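Local coordinates for protein ornithine carbamoyltransferase (Campylobacter jejuni subsp. jejuni, PDB 3TPF) that transfers the carbamoyl group of carbamoyl phosphate to ornithine, giving citrulline and phosphate in the first of three steps that lead from ornithine to arginine, at residues L123-V129 with N157-W162; D216-T222 with A256-C261. All blocks are in the same frame, centred on the assembly; numbering follows the deposited sequence.

Overall arrangement
Both contacts are buried, but they hold different elements. The centre of contact 1 lies about 4 Å from the centre of the chain, where loop 123-125 and the start of helix 126-138, from the carbamoyl phosphate-binding part, meet the first turns of helix 157-169 from the ornithine-binding part. Contact 2, its centre about 13 Å from that of the chain, joins two parallel strands inside the ornithine-binding part. The first combines two side-chain-to-backbone bonds with packing of Val129 and Met158; the second rests on backbone bonds between largely aliphatic strands. Their centres are 14 Å apart, yet they meet: Gln128 packs on Cys261, Met158 on Asp221 and Trp162 on Ile219, beside the predicted substrate sites.

Contact 1. Residues L123-V129 with N157-W162; sequences LYHPTQV and NMCNSW
The loop 123-125 passes over the first turn of helix 157-169, with the CA atoms of Tyr124 and Asn157 4.4 Å apart, before the chain enters helix 126-138 at the N-cap residue His125. Two short polar side chains of helix 157-169 grip this loop by its backbone. Asn160 extends its amide to Leu123, ND2 to O at 2.7 Å; the carbonyl oxygen lies close to the amide plane, and the N-H points at it fairly straight, at 153°. From the next residue, Ser161 OG accepts the backbone N-H of His125, N to OG at 2.9 Å. The serine hydroxyl suits this spot because it is small enough to sit at the edge of the Tyr124 ring, near its plane, while the tyrosine OH bonds to Arg9. Asn157 presses CB against the Tyr124 backbone, and its ND2 is held by Ser121 O.

Further along, the contact turns apolar. Val129 sets its two methyls over one face of the Trp162 indole, CG2 lying 4.1 Å from the centroid of the five-membered ring in a CH-pi contact; Trp162 NE1 is bonded to Asp132. The selenomethionine Met158, bent at both chi2 and chi3 (each -62°), curls its selenium to Gln128, where SE meets CG at 3.5 Å.

His125 to Gln128 are predicted to bind carbamoyl phosphate and Asn157 ornithine. The Ser161-His125 bond, with Asn160 holding Leu123 just before it, probably helps position the N-cap of helix 126-138 next to the helix that carries Asn157.

Contact 2. Residues D216-T222 with A256-C261; sequences DVVITDT and AILLHC
Strands 217-220 and 257-260 are neighbours in the parallel five-stranded sheet of the Rossmann-like ornithine-binding domain, with 257-260 at the sheet's edge within this chain and 148-152 on the far side of 217-220. Their short axes approach to 4.7 Å and diverge by 24°, the usual twist. A ladder of backbone bonds links them: Ile257 N to Asp216 O is the longest at 3.2 Å, and its donor stands above the carbonyl plane, whereas Val218 N to Ile257 O and Leu259 N to Val218 O are almost straight. Thr220 N to Leu259 O completes the set.

Beta-branched and leucine residues suit these extended strands. The face with Val217, Ile257, Ile219 and Leu259 is aliphatic: Val217 and Ile257 lie side by side pointing the same way, CG1 to CG1 at 4.1 Å, and Leu259 brings CD1 to the same valine methyl; Ile136 of helix 126-138 packs on Val217 and Leu259. Ile219 lies alongside Leu259 there. On the other face Leu258, with CG anti to its nitrogen (chi1 171°) and chi2 at 64°, carries CD1 toward the neighbouring strand, against Val218 O and CG1, and Met249 of helix 246-251 packs on both residues.

Toward the C-terminal ends, where Rossmann-type sheets commonly place their ligand sites, that second face gives way to Thr220 and His260. Thr220 turns CG2 to the His260 ring, its hydroxyl being bonded to Ile152 O, and Asp221 CA lies over one face of that imidazole, whose NE2 bonds to Glu269. Asp221 is predicted to bind ornithine and Cys261 carbamoyl phosphate; their side chains are neighbours, with Asp221 OD1 3.1 Å from Cys261 SG.

Contact 1. Residues L123-V129 with N157-W162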
loop_
_atom_site.group_PDB
_atom_site.type_symbol
_atom_site.label_atom_id
_atom_site.label_comp_id
_atom_site.label_asym_id
_atom_site.label_seq_id
_atom_site.Cartn_x
_atom_site.Cartn_y
_atom_site.Cartn_z
ATOM N N LEU B 123 14.826 9.736 -19.491
ATOM C CA LEU B 123 16.234 9.716 -19.950
ATOM C C LEU B 123 16.996 8.412 -19.583
ATOM O O LEU B 123 17.855 7.983 -20.335
ATOM C CB LEU B 123 17.033 10.872 -19.383
ATOM C CG LEU B 123 16.603 12.225 -19.796
ATOM C CD1 LEU B 123 17.580 13.151 -19.132
ATOM C CD2 LEU B 123 16.723 12.543 -21.277
ATOM N N TYR B 124 16.751 7.855 -18.400
ATOM C CA TYR B 124 17.680 6.807 -17.897
ATOM C C TYR B 124 16.940 5.761 -17.084
ATOM O O TYR B 124 15.989 6.051 -16.374
ATOM C CB TYR B 124 18.768 7.366 -17.018
ATOM C CG TYR B 124 19.569 8.496 -17.585
ATOM C CD1 TYR B 124 19.500 9.753 -17.034
ATOM C CD2 TYR B 124 20.432 8.302 -18.590
ATOM C CE1 TYR B 124 20.218 10.803 -17.535
ATOM C CE2 TYR B 124 21.159 9.348 -19.111
ATOM C CZ TYR B 124 21.040 10.591 -18.570
ATOM O OH TYR B 124 21.746 11.649 -19.087
ATOM N N HIS B 125 17.364 4.537 -17.230
ATOM C CA HIS B 125 16.808 3.470 -16.431
ATOM C C HIS B 125 17.907 2.640 -15.796
ATOM O O HIS B 125 18.005 1.465 -16.014
ATOM C CB HIS B 125 15.839 2.635 -17.264
ATOM C CG HIS B 125 15.016 1.675 -16.437
ATOM N ND1 HIS B 125 14.962 1.739 -15.057
ATOM C CD2 HIS B 125 14.272 0.596 -16.790
ATOM C CE1 HIS B 125 14.232 0.741 -14.597
ATOM N NE2 HIS B 125 13.804 0.026 -15.624
ATOM N N PRO B 126 18.752 3.268 -14.988
ATOM C CA PRO B 126 19.983 2.619 -14.492
ATOM C C PRO B 126 19.846 1.411 -13.638
ATOM O O PRO B 126 20.725 0.554 -13.720
ATOM C CB PRO B 126 20.622 3.696 -13.635
ATOM C CG PRO B 126 19.459 4.513 -13.180
ATOM C CD PRO B 126 18.572 4.591 -14.390
ATOM N N THR B 127 18.867 1.317 -12.777
ATOM C CA THR B 127 18.771 0.073 -11.935
ATOM C C THR B 127 18.539 -1.171 -12.848
ATOM O O THR B 127 19.091 -2.257 -12.633
ATOM C CB THR B 127 17.688 0.103 -10.871
ATOM O OG1 THR B 127 16.428 0.386 -11.511
ATOM C CG2 THR B 127 17.973 1.124 -9.817
ATOM N N GLN B 128 17.867 -0.950 -13.966
ATOM C CA GLN B 128 17.673 -2.028 -14.929
ATOM C C GLN B 128 19.009 -2.484 -15.566
ATOM O O GLN B 128 19.322 -3.674 -15.702
ATOM C CB GLN B 128 16.659 -1.596 -16.001
ATOM C CG GLN B 128 16.359 -2.699 -16.983
ATOM C CD GLN B 128 15.636 -3.946 -16.382
ATOM O OE1 GLN B 128 14.797 -3.815 -15.476
ATOM N NE2 GLN B 128 15.922 -5.154 -16.949
ATOM N N VAL B 129 19.771 -1.503 -16.016
ATOM C CA VAL B 129 21.051 -1.831 -16.634
ATOM C C VAL B 129 21.906 -2.505 -15.628
ATOM O O VAL B 129 22.575 -3.446 -15.967
ATOM C CB VAL B 129 21.651 -0.623 -17.229
ATOM C CG1 VAL B 129 23.107 -0.845 -17.544
ATOM C CG2 VAL B 129 20.782 -0.187 -18.406
ATOM N N ASN B 157 15.076 5.523 -22.952
ATOM C CA ASN B 157 15.902 5.491 -21.703
ATOM C C ASN B 157 16.871 4.311 -21.595
ATOM O O ASN B 157 18.022 4.470 -21.222
ATOM C CB ASN B 157 15.035 5.546 -20.415
ATOM C CG ASN B 157 13.974 4.484 -20.369
ATOM O OD1 ASN B 157 13.969 3.537 -21.179
ATOM N ND2 ASN B 157 13.045 4.651 -19.447
HETATM N N MSE B 158 16.380 3.131 -21.941
HETATM C CA MSE B 158 17.175 1.869 -21.870
HETATM C C MSE B 158 18.399 1.924 -22.775
HETATM O O MSE B 158 19.505 1.458 -22.420
HETATM C CB MSE B 158 16.347 0.675 -22.335
HETATM C CG MSE B 158 15.553 0.084 -21.203
HETATM SE SE MSE B 158 16.702 -0.594 -19.765
HETATM C CE MSE B 158 17.715 -2.001 -20.743
ATOM N N CYS B 159 18.209 2.532 -23.939
ATOM C CA CYS B 159 19.271 2.721 -24.916
ATOM C C CYS B 159 20.338 3.636 -24.379
ATOM O O CYS B 159 21.537 3.366 -24.466
ATOM C CB CYS B 159 18.683 3.329 -26.208
ATOM S SG CYS B 159 19.908 3.710 -27.440
ATOM N N ASN B 160 19.875 4.760 -23.849
ATOM C CA ASN B 160 20.747 5.733 -23.242
ATOM C C ASN B 160 21.619 5.086 -22.151
ATOM O O ASN B 160 22.828 5.242 -22.110
ATOM C CB ASN B 160 19.935 6.804 -22.559
ATOM C CG ASN B 160 19.201 7.669 -23.496
ATOM O OD1 ASN B 160 19.640 7.949 -24.609
ATOM N ND2 ASN B 160 18.099 8.193 -23.009
ATOM N N SER B 161 20.973 4.382 -21.259
ATOM C CA SER B 161 21.671 3.833 -20.140
ATOM C C SER B 161 22.596 2.711 -20.570
ATOM O O SER B 161 23.706 2.569 -20.006
ATOM C CB SER B 161 20.698 3.332 -19.106
ATOM O OG SER B 161 19.999 4.408 -18.523
ATOM N N TRP B 162 22.207 1.934 -21.597
ATOM C CA TRP B 162 23.190 0.940 -22.150
ATOM C C TRP B 162 24.366 1.620 -22.831
ATOM O O TRP B 162 25.510 1.196 -22.701
ATOM C CB TRP B 162 22.568 -0.142 -23.021
ATOM C CG TRP B 162 22.393 -1.435 -22.205
ATOM C CD1 TRP B 162 21.234 -1.979 -21.858
ATOM C CD2 TRP B 162 23.415 -2.239 -21.567
ATOM N NE1 TRP B 162 21.451 -3.063 -21.031
ATOM C CE2 TRP B 162 22.777 -3.248 -20.867
ATOM C CE3 TRP B 162 24.784 -2.181 -21.528
ATOM C CZ2 TRP B 162 23.432 -4.217 -20.157
ATOM C CZ3 TRP B 162 25.458 -3.150 -20.819
ATOM C CH2 TRP B 162 24.770 -4.149 -20.120
#

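Contact 2. Residues D216-T222 with A256-C261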
loop_
_atom_site.group_PDB
_atom_site.type_symbol
_atom_site.label_atom_id
_atom_site.label_comp_id
_atom_site.label_asym_id
_atom_site.label_seq_id
_atom_site.Cartn_x
_atom_site.Cartn_y
_atom_site.Cartn_z
ATOM N N ASP B 216 27.682 -11.518 -28.060
ATOM C CA ASP B 216 27.239 -12.576 -27.099
ATOM C C ASP B 216 26.006 -12.248 -26.307
ATOM O O ASP B 216 25.514 -13.050 -25.567
ATOM C CB ASP B 216 28.288 -12.846 -26.050
ATOM C CG ASP B 216 29.603 -13.225 -26.631
ATOM O OD1 ASP B 216 29.651 -13.976 -27.626
ATOM O OD2 ASP B 216 30.600 -12.779 -26.048
ATOM N N VAL B 217 25.564 -11.017 -26.415
ATOM C CA VAL B 217 24.454 -10.507 -25.620
ATOM C C VAL B 217 23.594 -9.619 -26.517
ATOM O O VAL B 217 24.090 -8.639 -27.080
ATOM C CB VAL B 217 24.951 -9.738 -24.357
ATOM C CG1 VAL B 217 23.800 -9.360 -23.446
ATOM C CG2 VAL B 217 25.947 -10.577 -23.562
ATOM N N VAL B 218 22.325 -10.021 -26.694
ATOM C CA VAL B 218 21.384 -9.233 -27.487
ATOM C C VAL B 218 20.317 -8.693 -26.596
ATOM O O VAL B 218 19.696 -9.406 -25.815
ATOM C CB VAL B 218 20.694 -10.039 -28.597
ATOM C CG1 VAL B 218 19.710 -9.179 -29.380
ATOM C CG2 VAL B 218 21.691 -10.703 -29.536
ATOM N N ILE B 219 20.149 -7.388 -26.661
ATOM C CA ILE B 219 19.214 -6.710 -25.771
ATOM C C ILE B 219 18.183 -5.996 -26.572
ATOM O O ILE B 219 18.523 -5.260 -27.498
ATOM C CB ILE B 219 19.923 -5.652 -24.929
ATOM C CG1 ILE B 219 21.085 -6.318 -24.135
ATOM C CG2 ILE B 219 18.896 -4.913 -24.100
ATOM C CD1 ILE B 219 21.754 -5.399 -23.147
ATOM N N THR B 220 16.929 -6.171 -26.204
ATOM C CA THR B 220 15.893 -5.459 -26.892
ATOM C C THR B 220 14.883 -4.972 -25.912
ATOM O O THR B 220 14.929 -5.292 -24.729
ATOM C CB THR B 220 15.230 -6.316 -27.960
ATOM O OG1 THR B 220 14.480 -5.479 -28.836
ATOM C CG2 THR B 220 14.345 -7.323 -27.359
ATOM N N ASP B 221 13.967 -4.163 -26.402
ATOM C CA ASP B 221 12.950 -3.542 -25.548
ATOM C C ASP B 221 11.737 -3.132 -26.359
ATOM O O ASP B 221 11.793 -3.018 -27.601
ATOM C CB ASP B 221 13.542 -2.307 -24.864
ATOM C CG ASP B 221 12.664 -1.756 -23.714
ATOM O OD1 ASP B 221 11.699 -2.432 -23.245
ATOM O OD2 ASP B 221 12.968 -0.627 -23.271
ATOM N N THR B 222 10.642 -2.882 -25.662
ATOM C CA THR B 222 9.397 -2.445 -26.318
ATOM C C THR B 222 9.670 -1.235 -27.171
ATOM O O THR B 222 10.533 -0.433 -26.879
ATOM C CB THR B 222 8.321 -2.007 -25.311
ATOM O OG1 THR B 222 8.568 -0.665 -24.960
ATOM C CG2 THR B 222 8.392 -2.813 -23.981
ATOM N N ALA B 256 24.522 -17.121 -27.606
ATOM C CA ALA B 256 24.280 -15.719 -27.188
ATOM C C ALA B 256 22.959 -15.648 -26.448
ATOM O O ALA B 256 22.011 -16.343 -26.840
ATOM C CB ALA B 256 24.262 -14.780 -28.400
ATOM N N ILE B 257 22.921 -14.873 -25.375
ATOM C CA ILE B 257 21.715 -14.699 -24.558
ATOM C C ILE B 257 20.912 -13.501 -25.006
ATOM O O ILE B 257 21.476 -12.524 -25.539
ATOM C CB ILE B 257 21.990 -14.544 -23.059
ATOM C CG1 ILE B 257 22.888 -13.351 -22.775
ATOM C CG2 ILE B 257 22.649 -15.768 -22.506
ATOM C CD1 ILE B 257 22.985 -13.057 -21.282
ATOM N N LEU B 258 19.593 -13.598 -24.856
ATOM C CA LEU B 258 18.668 -12.523 -25.222
ATOM C C LEU B 258 18.130 -11.886 -23.925
ATOM O O LEU B 258 17.573 -12.564 -23.086
ATOM C CB LEU B 258 17.506 -13.051 -26.061
ATOM C CG LEU B 258 16.349 -12.053 -26.317
ATOM C CD1 LEU B 258 16.869 -10.885 -27.127
ATOM C CD2 LEU B 258 15.179 -12.762 -26.952
ATOM N N LEU B 259 18.305 -10.600 -23.774
ATOM C CA LEU B 259 17.807 -9.879 -22.620
ATOM C C LEU B 259 16.685 -8.920 -23.028
ATOM O O LEU B 259 16.718 -8.367 -24.118
ATOM C CB LEU B 259 18.894 -9.051 -21.953
ATOM C CG LEU B 259 20.018 -9.777 -21.242
ATOM C CD1 LEU B 259 20.936 -8.766 -20.619
ATOM C CD2 LEU B 259 19.395 -10.748 -20.177
ATOM N N HIS B 260 15.663 -8.833 -22.184
ATOM C CA HIS B 260 14.512 -7.971 -22.347
ATOM C C HIS B 260 14.061 -7.533 -20.968
ATOM O O HIS B 260 13.906 -8.352 -20.091
ATOM C CB HIS B 260 13.371 -8.728 -22.999
ATOM C CG HIS B 260 12.274 -7.848 -23.525
ATOM N ND1 HIS B 260 11.655 -6.881 -22.762
ATOM C CD2 HIS B 260 11.654 -7.825 -24.737
ATOM C CE1 HIS B 260 10.725 -6.286 -23.496
ATOM N NE2 HIS B 260 10.696 -6.846 -24.694
ATOM N N CYS B 261 13.840 -6.242 -20.766
ATOM C CA CYS B 261 13.520 -5.711 -19.402
ATOM C C CYS B 261 12.100 -5.994 -19.023
ATOM O O CYS B 261 11.779 -6.057 -17.851
ATOM C CB CYS B 261 13.770 -4.218 -19.222
ATOM S SG CYS B 261 12.889 -3.199 -20.439
#